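Local coordinates for protein neuraminidase (Influenza A virus, PDB 4GDI) that forms a calcium-binding, homotetrameric beta-propeller of the neuraminidase family and is predicted to cleave terminal sialic acids, although its putative active site has diverged, at residues E344-T347 against G351-Q354; G31-G36 against A64-L69; L208-G213 against L272-A277; Q295-I300 against T305-Y310. All coordinates share one frame; numbering follows the deposited sequence.

Backbone pairing dominates interactions 1 and 4, where chain pieces only a few residues apart meet as neighbouring strands or their extensions. Interactions 2 and 3 join pieces distant in sequence, each through one reaching side chain: a neutral amide in 31-36 against 64-69, a lysine ammonium in 208-213 against 272-277. All four are partly buried. Interaction 3 lies nearest the middle of the chain, with its centre about 13 Å from the chain centre, whereas interaction 2, at about 27 Å, borders another subunit. Interactions 1 and 2 touch through Thr347 and Pro32; interactions 3 and 4 meet where Ala277 O probably accepts a hydrogen bond from Ile296 N.

Interaction 1 (E344-T347 against G351-Q354); sequences EDQT and GMIQ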
loop_
_atom_site.group_PDB
_atom_site.type_symbol
_atom_site.label_atom_id
_atom_site.label_comp_id
_atom_site.label_asym_id
_atom_site.label_seq_id
_atom_site.Cartn_x
_atom_site.Cartn_y
_atom_site.Cartn_z
ATOM N N GLU A 344 -12.169 20.689 15.490
ATOM C CA GLU A 344 -11.194 21.710 15.089
ATOM C C GLU A 344 -10.033 21.779 16.064
ATOM O O GLU A 344 -10.234 21.775 17.269
ATOM C CB GLU A 344 -11.867 23.078 14.939
ATOM C CG GLU A 344 -12.308 23.359 13.501
ATOM C CD GLU A 344 -13.749 23.814 13.382
ATOM O OE1 GLU A 344 -14.232 24.527 14.285
ATOM O OE2 GLU A 344 -14.398 23.464 12.370
ATOM N N ASP A 345 -8.815 21.819 15.527
ATOM C CA ASP A 345 -7.602 21.824 16.340
ATOM C C ASP A 345 -6.727 23.026 15.964
ATOM O O ASP A 345 -6.595 23.375 14.778
ATOM C CB ASP A 345 -6.820 20.526 16.129
ATOM C CG ASP A 345 -7.632 19.280 16.487
ATOM O OD1 ASP A 345 -8.200 19.241 17.601
ATOM O OD2 ASP A 345 -7.697 18.347 15.650
ATOM N N GLN A 346 -6.144 23.667 16.973
ATOM C CA GLN A 346 -5.256 24.803 16.726
ATOM C C GLN A 346 -3.843 24.300 16.444
ATOM O O GLN A 346 -3.341 23.424 17.144
ATOM C CB GLN A 346 -5.244 25.752 17.925
ATOM C CG GLN A 346 -4.477 27.047 17.671
ATOM C CD GLN A 346 -5.058 27.853 16.520
ATOM O OE1 GLN A 346 -6.276 27.956 16.375
ATOM N NE2 GLN A 346 -4.184 28.420 15.688
ATOM N N THR A 347 -3.199 24.835 15.413
ATOM C CA THR A 347 -1.822 24.438 15.135
ATOM C C THR A 347 -0.884 25.624 15.327
ATOM O O THR A 347 -1.309 26.772 15.319
ATOM C CB THR A 347 -1.646 23.840 13.715
ATOM O OG1 THR A 347 -1.596 24.889 12.740
ATOM C CG2 THR A 347 -2.805 22.862 13.381
ATOM N N GLY A 351 -2.456 27.452 11.347
ATOM C CA GLY A 351 -3.800 27.844 11.718
ATOM C C GLY A 351 -4.696 26.706 12.147
ATOM O O GLY A 351 -4.231 25.650 12.565
ATOM N N MET A 352 -5.997 26.945 12.038
ATOM C CA MET A 352 -7.010 25.994 12.467
ATOM C C MET A 352 -7.174 24.910 11.419
ATOM O O MET A 352 -7.355 25.199 10.228
ATOM C CB MET A 352 -8.347 26.715 12.671
ATOM C CG MET A 352 -9.473 25.803 13.133
ATOM S SD MET A 352 -10.189 26.279 14.719
ATOM C CE MET A 352 -8.782 26.071 15.811
ATOM N N ILE A 353 -7.088 23.658 11.853
ATOM C CA ILE A 353 -7.358 22.542 10.957
ATOM C C ILE A 353 -8.592 21.830 11.480
ATOM O O ILE A 353 -8.952 21.984 12.645
ATOM C CB ILE A 353 -6.182 21.539 10.884
ATOM C CG1 ILE A 353 -5.898 20.946 12.258
ATOM C CG2 ILE A 353 -4.930 22.215 10.345
ATOM C CD1 ILE A 353 -4.900 19.820 12.236
ATOM N N GLN A 354 -9.252 21.070 10.615
ATOM C CA GLN A 354 -10.330 20.200 11.072
ATOM C C GLN A 354 -10.040 18.744 10.727
ATOM O O GLN A 354 -9.547 18.418 9.643
ATOM C CB GLN A 354 -11.681 20.624 10.503
ATOM C CG GLN A 354 -11.682 20.890 9.031
ATOM C CD GLN A 354 -11.309 22.317 8.728
ATOM O OE1 GLN A 354 -11.468 23.195 9.576
ATOM N NE2 GLN A 354 -10.799 22.559 7.521
#
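Met352 lays its thioether over the aliphatic part of Glu344, with SD 3.6 Å from Glu344 CB and the two side chains crossing at about a right angle. The contact lies at the turn end of the beta hairpin formed by strands 338-346 and 352-362, inner strands of a four-stranded antiparallel propeller sheet. The short strand axes come within 4.6 Å, and Asp345 and Ile353 form a hydrogen-bonded pair: Asp345 N to Ile353 O is 2.9 Å and Ile353 N to Asp345 O is 3.0 Å, both nearly straight at the hydrogen. Met352 CG stands anti to the backbone N (chi1 -180°), and later bends return the methyl to the opposite strand, with CE 3.2 Å from Gln346 OE1. Glu344 and Gln354 run side by side on this face, their carboxylate and amide planes 88° apart; the polar ends turn to other partners, Glu344 to Arg317 and Gln354 to Ser41 O. On the face of Asp345 and Ile353, Ile353 packs against Thr347 CG2. Toward the turn, Gly351 O accepts twice from Thr347: from N at 3.1 Å, well above the carbonyl plane, and from OG1 at 2.7 Å, in that plane on a lone pair.

Interaction 2 (G31-G36 against A64-L69); sequences GPELPG and ANQHLL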
loop_
_atom_site.group_PDB
_atom_site.type_symbol
_atom_site.label_atom_id
_atom_site.label_comp_id
_atom_site.label_asym_id
_atom_site.label_seq_id
_atom_site.Cartn_x
_atom_site.Cartn_y
_atom_site.Cartn_z
ATOM N N GLY A 31 -2.114 18.728 16.517
ATOM C CA GLY A 31 -2.167 20.001 17.204
ATOM C C GLY A 31 -1.563 19.910 18.594
ATOM O O GLY A 31 -1.904 18.999 19.353
ATOM N N PRO A 32 -0.693 20.875 18.950
ATOM C CA PRO A 32 -0.376 22.045 18.113
ATOM C C PRO A 32 0.554 21.740 16.946
ATOM O O PRO A 32 0.725 22.585 16.065
ATOM C CB PRO A 32 0.295 23.009 19.096
ATOM C CG PRO A 32 0.908 22.125 20.130
ATOM C CD PRO A 32 -0.073 20.971 20.284
ATOM N N GLU A 33 1.139 20.550 16.924
ATOM C CA GLU A 33 1.967 20.151 15.789
ATOM C C GLU A 33 1.323 19.022 14.962
ATOM O O GLU A 33 0.494 18.267 15.453
ATOM C CB GLU A 33 3.362 19.746 16.273
ATOM C CG GLU A 33 4.164 20.916 16.827
ATOM C CD GLU A 33 5.577 20.536 17.232
ATOM O OE1 GLU A 33 5.787 19.385 17.667
ATOM O OE2 GLU A 33 6.479 21.398 17.115
ATOM N N LEU A 34 1.703 18.934 13.696
ATOM C CA LEU A 34 1.303 17.817 12.859
ATOM C C LEU A 34 2.478 17.357 12.011
ATOM O O LEU A 34 3.421 18.110 11.783
ATOM C CB LEU A 34 0.096 18.159 11.977
ATOM C CG LEU A 34 -0.046 19.530 11.331
ATOM C CD1 LEU A 34 1.258 20.016 10.727
ATOM C CD2 LEU A 34 -1.130 19.463 10.267
ATOM N N PRO A 35 2.440 16.100 11.570
ATOM C CA PRO A 35 3.543 15.567 10.774
ATOM C C PRO A 35 3.582 16.197 9.388
ATOM O O PRO A 35 2.582 16.762 8.951
ATOM C CB PRO A 35 3.231 14.067 10.694
ATOM C CG PRO A 35 1.760 13.963 10.925
ATOM C CD PRO A 35 1.397 15.092 11.841
ATOM N N GLY A 36 4.733 16.126 8.722
ATOM C CA GLY A 36 4.865 16.655 7.373
ATOM C C GLY A 36 4.191 15.763 6.345
ATOM O O GLY A 36 3.947 14.586 6.606
ATOM N N ALA A 64 4.428 21.048 5.918
ATOM C CA ALA A 64 5.882 20.937 5.885
ATOM C C ALA A 64 6.482 21.697 7.073
ATOM O O ALA A 64 6.260 22.903 7.224
ATOM C CB ALA A 64 6.416 21.488 4.575
ATOM N N ASN A 65 7.210 20.987 7.930
ATOM C CA ASN A 65 7.791 21.594 9.129
ATOM C C ASN A 65 6.829 22.558 9.814
ATOM O O ASN A 65 7.192 23.700 10.117
ATOM C CB ASN A 65 9.078 22.348 8.779
ATOM C CG ASN A 65 10.052 21.502 7.991
ATOM O OD1 ASN A 65 10.592 20.521 8.504
ATOM N ND2 ASN A 65 10.287 21.882 6.738
ATOM N N GLN A 66 5.598 22.101 10.023
ATOM C CA GLN A 66 4.583 22.857 10.764
ATOM C C GLN A 66 3.922 23.992 9.973
ATOM O O GLN A 66 2.911 24.553 10.414
ATOM C CB GLN A 66 5.146 23.396 12.085
ATOM C CG GLN A 66 5.715 22.309 12.987
ATOM C CD GLN A 66 4.784 21.106 13.092
ATOM O OE1 GLN A 66 3.578 21.248 13.318
ATOM N NE2 GLN A 66 5.340 19.918 12.901
ATOM N N HIS A 67 4.468 24.320 8.807
ATOM C CA HIS A 67 3.838 25.322 7.953
ATOM C C HIS A 67 3.315 24.688 6.672
ATOM O O HIS A 67 3.409 23.479 6.485
ATOM C CB HIS A 67 4.820 26.460 7.653
ATOM C CG HIS A 67 5.388 27.083 8.888
ATOM N ND1 HIS A 67 6.563 26.649 9.467
ATOM C CD2 HIS A 67 4.923 28.078 9.680
ATOM C CE1 HIS A 67 6.806 27.363 10.551
ATOM N NE2 HIS A 67 5.827 28.238 10.704
ATOM N N LEU A 68 2.740 25.502 5.799
ATOM C CA LEU A 68 2.245 24.998 4.535
ATOM C C LEU A 68 3.364 25.033 3.517
ATOM O O LEU A 68 4.021 26.058 3.360
ATOM C CB LEU A 68 1.073 25.846 4.047
ATOM C CG LEU A 68 -0.243 25.634 4.792
ATOM C CD1 LEU A 68 -0.838 26.966 5.173
ATOM C CD2 LEU A 68 -1.213 24.846 3.939
ATOM N N LEU A 69 3.595 23.910 2.844
ATOM C CA LEU A 69 4.454 23.901 1.670
ATOM C C LEU A 69 3.928 24.973 0.723
ATOM O O LEU A 69 2.718 25.096 0.549
ATOM C CB LEU A 69 4.414 22.536 0.990
ATOM C CG LEU A 69 5.542 22.253 -0.009
ATOM C CD1 LEU A 69 6.900 22.182 0.699
ATOM C CD2 LEU A 69 5.267 20.961 -0.785
HETATM O O HOH W 1 4.575 19.455 9.503
#
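Gln66 grips the backbone of Leu34 with its amide at two points. Gln66 OE1 accepts from Leu34 N at 3.0 Å, with the N-H in the carbonyl plane on a lone pair, while Gln66 NE2 donates to Leu34 O at 2.9 Å in a more bent bond (139° at the hydrogen), the acceptor lying out of the amide plane. Two bonds to one residue limit rotation of the amide. This is also the tight part of the contact: OE1 of Gln66 sits 3.1 Å from Glu33 CA and 3.7 Å from Leu34 CD1, and Glu33 CB and CG cross beside the amide. A bend at chi2 (-46°) brings the Gln66 amide round to the loop. The looser side is bridged by water, which donates to Leu34 O and accepts from Gln66 N, each at 2.9 Å. Glu33 OE1 bonds to Asn70 N of the second subunit, whose Leu69 also packs on Gln66. The type I' turn from Ala64 to His67, closing the hairpin of strands 53-64 and 67-68, supplies a glutamine whose primary amide, with C=O and N-H side by side, meets Leu34 N and O as one strand residue's would, at a subunit interface of the tetrameric propeller.

Interaction 3 (L208-G213 against L272-A277); sequences LIKCTG and LDEKPA
Lys210 and Glu274 cross at about a right angle, and their charged ends meet in a salt bridge with Lys210 NZ 2.7 Å from Glu274 OE2. The lysine comes in from above the carboxylate, 44° out of its plane. Its chain is extended beyond CG, every later torsion near 180°, which carries the ammonium straight out from strand 208-214 toward the loop. Glu274 instead folds at chi2 (-68°), bringing its carboxylate back beside the backbone of Asp273. There the same ammonium makes a second bond, Lys210 NZ to Asp273 O at 3.2 Å, with the donor tilted only slightly from the carbonyl plane. The approach is thus shared between a charged and a neutral oxygen, and Lys210 CD lies alongside the same two, 3.5 Å from Asp273 O and 3.6 Å from Glu274 OE2.

Asp273 OD2 is 5.4 Å from Lys210 NZ, not in contact, and forms a salt bridge with Arg226 of the adjoining strand 224-228; the nearby opposite charge may still add some attraction to the lysine. Glu274 OE2 has a second partner in Tyr203 OH, which probably helps hold the carboxylate in place. The salt bridge and the bond to Asp273 O together tie an inner strand of the four-stranded antiparallel sheet 200-236 to the long connection leading to strand 277-281, at an inverse gamma turn centred on Asp273, within the beta-propeller fold.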
loop_
_atom_site.group_PDB
_atom_site.type_symbol
_atom_site.label_atom_id
_atom_site.label_comp_id
_atom_site.label_asym_id
_atom_site.label_seq_id
_atom_site.Cartn_x
_atom_site.Cartn_y
_atom_site.Cartn_z
ATOM N N LEU A 208 -37.405 5.959 1.259
ATOM C CA LEU A 208 -37.480 7.411 1.415
ATOM C C LEU A 208 -36.083 7.985 1.553
ATOM O O LEU A 208 -35.176 7.309 2.034
ATOM C CB LEU A 208 -38.252 7.775 2.683
ATOM C CG LEU A 208 -39.738 7.431 2.672
ATOM C CD1 LEU A 208 -40.380 7.845 3.986
ATOM C CD2 LEU A 208 -40.409 8.124 1.501
ATOM N N ILE A 209 -35.915 9.230 1.133
ATOM C CA ILE A 209 -34.664 9.930 1.326
ATOM C C ILE A 209 -35.016 11.082 2.263
ATOM O O ILE A 209 -35.987 11.793 2.034
ATOM C CB ILE A 209 -34.072 10.473 0.004
ATOM C CG1 ILE A 209 -33.857 9.352 -1.036
ATOM C CG2 ILE A 209 -32.732 11.204 0.274
ATOM C CD1 ILE A 209 -35.124 8.885 -1.730
ATOM N N LYS A 210 -34.249 11.234 3.333
ATOM C CA LYS A 210 -34.475 12.301 4.278
ATOM C C LYS A 210 -33.195 13.101 4.424
ATOM O O LYS A 210 -32.128 12.518 4.637
ATOM C CB LYS A 210 -34.888 11.697 5.617
ATOM C CG LYS A 210 -36.263 11.041 5.545
ATOM C CD LYS A 210 -36.646 10.407 6.845
ATOM C CE LYS A 210 -37.853 9.492 6.677
ATOM N NZ LYS A 210 -38.102 8.798 7.963
ATOM N N CYS A 211 -33.301 14.427 4.307
ATOM C CA CYS A 211 -32.130 15.296 4.328
ATOM C C CYS A 211 -32.333 16.460 5.300
ATOM O O CYS A 211 -33.445 16.958 5.475
ATOM C CB CYS A 211 -31.886 15.904 2.948
ATOM S SG CYS A 211 -31.728 14.758 1.606
ATOM N N THR A 212 -31.252 16.899 5.916
ATOM C CA THR A 212 -31.286 18.099 6.720
ATOM C C THR A 212 -30.523 19.164 5.981
ATOM O O THR A 212 -29.448 18.898 5.441
ATOM C CB THR A 212 -30.634 17.928 8.080
ATOM O OG1 THR A 212 -31.276 16.871 8.785
ATOM C CG2 THR A 212 -30.782 19.244 8.901
ATOM N N GLY A 213 -31.104 20.355 5.935
ATOM C CA GLY A 213 -30.481 21.504 5.306
ATOM C C GLY A 213 -29.882 22.489 6.296
ATOM O O GLY A 213 -30.001 22.336 7.518
ATOM N N LEU A 272 -31.794 13.576 12.818
ATOM C CA LEU A 272 -32.346 12.267 12.484
ATOM C C LEU A 272 -33.862 12.343 12.543
ATOM O O LEU A 272 -34.454 12.393 13.619
ATOM C CB LEU A 272 -31.830 11.184 13.423
ATOM C CG LEU A 272 -32.149 9.735 13.039
ATOM C CD1 LEU A 272 -31.538 9.384 11.703
ATOM C CD2 LEU A 272 -31.640 8.769 14.107
ATOM N N ASP A 273 -34.471 12.321 11.365
ATOM C CA ASP A 273 -35.882 12.626 11.186
ATOM C C ASP A 273 -36.702 11.332 11.226
ATOM O O ASP A 273 -37.232 10.881 10.214
ATOM C CB ASP A 273 -36.053 13.373 9.860
ATOM C CG ASP A 273 -37.484 13.764 9.575
ATOM O OD1 ASP A 273 -38.343 13.702 10.491
ATOM O OD2 ASP A 273 -37.740 14.145 8.414
ATOM N N GLU A 274 -36.770 10.763 12.428
ATOM C CA GLU A 274 -37.506 9.544 12.713
ATOM C C GLU A 274 -38.375 9.741 13.972
ATOM O O GLU A 274 -38.545 10.852 14.465
ATOM C CB GLU A 274 -36.511 8.402 12.938
ATOM C CG GLU A 274 -35.555 8.197 11.776
ATOM C CD GLU A 274 -36.269 7.670 10.547
ATOM O OE1 GLU A 274 -37.220 6.884 10.741
ATOM O OE2 GLU A 274 -35.903 8.038 9.404
ATOM N N LYS A 275 -38.919 8.649 14.479
ATOM C CA LYS A 275 -39.605 8.652 15.759
ATOM C C LYS A 275 -39.042 7.508 16.586
ATOM O O LYS A 275 -39.306 6.348 16.288
ATOM C CB LYS A 275 -41.105 8.444 15.572
ATOM C CG LYS A 275 -41.831 9.613 14.932
ATOM C CD LYS A 275 -43.340 9.454 15.088
ATOM C CE LYS A 275 -44.084 10.433 14.200
ATOM N NZ LYS A 275 -45.342 9.837 13.666
ATOM N N PRO A 276 -38.247 7.820 17.616
ATOM C CA PRO A 276 -37.801 9.146 18.052
ATOM C C PRO A 276 -36.902 9.849 17.049
ATOM O O PRO A 276 -36.234 9.192 16.245
ATOM C CB PRO A 276 -36.968 8.836 19.299
ATOM C CG PRO A 276 -37.477 7.524 19.781
ATOM C CD PRO A 276 -37.779 6.767 18.532
ATOM N N ALA A 277 -36.886 11.176 17.121
ATOM C CA ALA A 277 -35.940 11.977 16.369
ATOM C C ALA A 277 -34.723 12.249 17.234
ATOM O O ALA A 277 -34.784 12.122 18.455
ATOM C CB ALA A 277 -36.578 13.289 15.960
#

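Interaction 4 (Q295-I300 against T305-Y310); sequences QIPNGI and TVSLSY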
loop_
_atom_site.group_PDB
_atom_site.type_symbol
_atom_site.label_atom_id
_atom_site.label_comp_id
_atom_site.label_asym_id
_atom_site.label_seq_id
_atom_site.Cartn_x
_atom_site.Cartn_y
_atom_site.Cartn_z
ATOM N N GLN A 295 -32.617 13.272 22.128
ATOM C CA GLN A 295 -33.681 12.439 21.599
ATOM C C GLN A 295 -35.061 13.034 21.886
ATOM O O GLN A 295 -35.350 13.440 23.016
ATOM C CB GLN A 295 -33.598 11.060 22.237
ATOM C CG GLN A 295 -34.553 10.048 21.621
ATOM C CD GLN A 295 -34.725 8.820 22.499
ATOM O OE1 GLN A 295 -34.935 8.941 23.697
ATOM N NE2 GLN A 295 -34.627 7.640 21.908
ATOM N N ILE A 296 -35.899 13.065 20.854
ATOM C CA ILE A 296 -37.262 13.571 20.930
ATOM C C ILE A 296 -38.202 12.465 20.479
ATOM O O ILE A 296 -38.424 12.292 19.282
ATOM C CB ILE A 296 -37.479 14.790 20.009
ATOM C CG1 ILE A 296 -36.502 15.914 20.340
ATOM C CG2 ILE A 296 -38.897 15.314 20.142
ATOM C CD1 ILE A 296 -36.617 17.102 19.378
ATOM N N PRO A 297 -38.743 11.697 21.442
ATOM C CA PRO A 297 -39.559 10.509 21.169
ATOM C C PRO A 297 -40.724 10.723 20.209
ATOM O O PRO A 297 -41.042 9.824 19.426
ATOM C CB PRO A 297 -40.069 10.124 22.563
ATOM C CG PRO A 297 -38.937 10.496 23.445
ATOM C CD PRO A 297 -38.461 11.828 22.885
ATOM N N ASN A 298 -41.351 11.888 20.240
ATOM C CA ASN A 298 -42.534 12.080 19.407
ATOM C C ASN A 298 -42.243 12.667 18.032
ATOM O O ASN A 298 -43.163 12.925 17.257
ATOM C CB ASN A 298 -43.584 12.894 20.165
ATOM C CG ASN A 298 -44.176 12.110 21.342
ATOM O OD1 ASN A 298 -44.156 10.885 21.347
ATOM N ND2 ASN A 298 -44.694 12.816 22.330
ATOM N N GLY A 299 -40.962 12.854 17.724
ATOM C CA GLY A 299 -40.552 13.265 16.392
ATOM C C GLY A 299 -40.340 14.758 16.277
ATOM O O GLY A 299 -40.749 15.526 17.150
ATOM N N ILE A 300 -39.710 15.171 15.181
ATOM C CA ILE A 300 -39.268 16.548 15.046
ATOM C C ILE A 300 -40.422 17.522 14.823
ATOM O O ILE A 300 -40.255 18.742 14.953
ATOM C CB ILE A 300 -38.228 16.692 13.910
ATOM C CG1 ILE A 300 -37.436 17.985 14.089
ATOM C CG2 ILE A 300 -38.897 16.646 12.537
ATOM C CD1 ILE A 300 -36.632 18.040 15.398
ATOM N N THR A 305 -40.293 17.559 23.285
ATOM C CA THR A 305 -39.881 17.116 24.611
ATOM C C THR A 305 -38.735 16.124 24.492
ATOM O O THR A 305 -38.838 15.131 23.763
ATOM C CB THR A 305 -41.055 16.464 25.376
ATOM O OG1 THR A 305 -42.093 17.434 25.544
ATOM C CG2 THR A 305 -40.598 15.977 26.738
ATOM N N VAL A 306 -37.652 16.401 25.213
ATOM C CA VAL A 306 -36.454 15.578 25.165
ATOM C C VAL A 306 -36.499 14.483 26.220
ATOM O O VAL A 306 -36.999 14.695 27.321
ATOM C CB VAL A 306 -35.174 16.422 25.386
ATOM C CG1 VAL A 306 -33.938 15.534 25.400
ATOM C CG2 VAL A 306 -35.055 17.508 24.326
ATOM N N SER A 307 -35.981 13.309 25.874
ATOM C CA SER A 307 -35.728 12.265 26.862
ATOM C C SER A 307 -34.217 12.096 27.024
ATOM O O SER A 307 -33.591 12.803 27.818
ATOM C CB SER A 307 -36.407 10.957 26.459
ATOM O OG SER A 307 -36.180 10.678 25.092
ATOM N N LEU A 308 -33.624 11.196 26.248
ATOM C CA LEU A 308 -32.183 10.969 26.312
ATOM C C LEU A 308 -31.424 12.209 25.857
ATOM O O LEU A 308 -31.809 12.880 24.898
ATOM C CB LEU A 308 -31.792 9.783 25.442
ATOM C CG LEU A 308 -32.267 8.409 25.905
ATOM C CD1 LEU A 308 -32.033 7.384 24.810
ATOM C CD2 LEU A 308 -31.546 8.009 27.176
ATOM N N SER A 309 -30.339 12.511 26.550
ATOM C CA SER A 309 -29.494 13.623 26.168
ATOM C C SER A 309 -28.031 13.267 26.415
ATOM O O SER A 309 -27.670 12.745 27.468
ATOM C CB SER A 309 -29.885 14.873 26.942
ATOM O OG SER A 309 -29.052 15.955 26.581
ATOM N N TYR A 310 -27.189 13.540 25.429
ATOM C CA TYR A 310 -25.794 13.139 25.492
ATOM C C TYR A 310 -24.885 14.281 25.080
ATOM O O TYR A 310 -24.925 14.742 23.943
ATOM C CB TYR A 310 -25.523 11.981 24.547
ATOM C CG TYR A 310 -26.109 10.658 24.930
ATOM C CD1 TYR A 310 -25.610 9.938 26.003
ATOM C CD2 TYR A 310 -27.142 10.096 24.180
ATOM C CE1 TYR A 310 -26.136 8.704 26.337
ATOM C CE2 TYR A 310 -27.674 8.864 24.506
ATOM C CZ TYR A 310 -27.168 8.172 25.584
ATOM O OH TYR A 310 -27.702 6.947 25.904
HETATM O O HOH W 2 -41.019 13.948 22.612
#
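Gln295 is gripped at both its backbone and its side chain by the opposing segment. Gln295 N donates to Leu308 O at 2.9 Å in an almost perfectly straight bond (179° at the hydrogen), and Gln295 O accepts from Ser307 N, also at 2.9 Å. Its amide adds a third link: Ser307 OG donates to Gln295 OE1 at 2.6 Å, tilted from the carbonyl plane. With CG anti to the backbone N (chi1 -172°) and an extended chain, the glutamine runs side by side with Leu308, whose CD1 lies 3.5 Å from Gln295 OE1.

Around this first shell, Val306 CA meets Gln295 O in a 3.2 Å CA-H...O contact, and Pro297 CG lies at the same distance from Ser307 OG, so the hydroxyl is flanked by the proline ring as well as the amide. Farther along, a water accepts from Asn298 N and donates to Thr305 O, extending the link past the proline. The type I turn from Ile296 to Gly299, closed by Gly299 N to Ile296 O, turns the chain away here.

Trp278 of the neighbouring strand 277-281 packs on both Gln295 and Leu308. Leu308 N is buried without a partner in the model. Because Gln295 faces both Ser307 and Leu308, and the Ser307 backbone is irregular (phi/psi -111/-91°), the pairing is bulge-like where the chain enters strand 309-311 of the antiparallel propeller sheet.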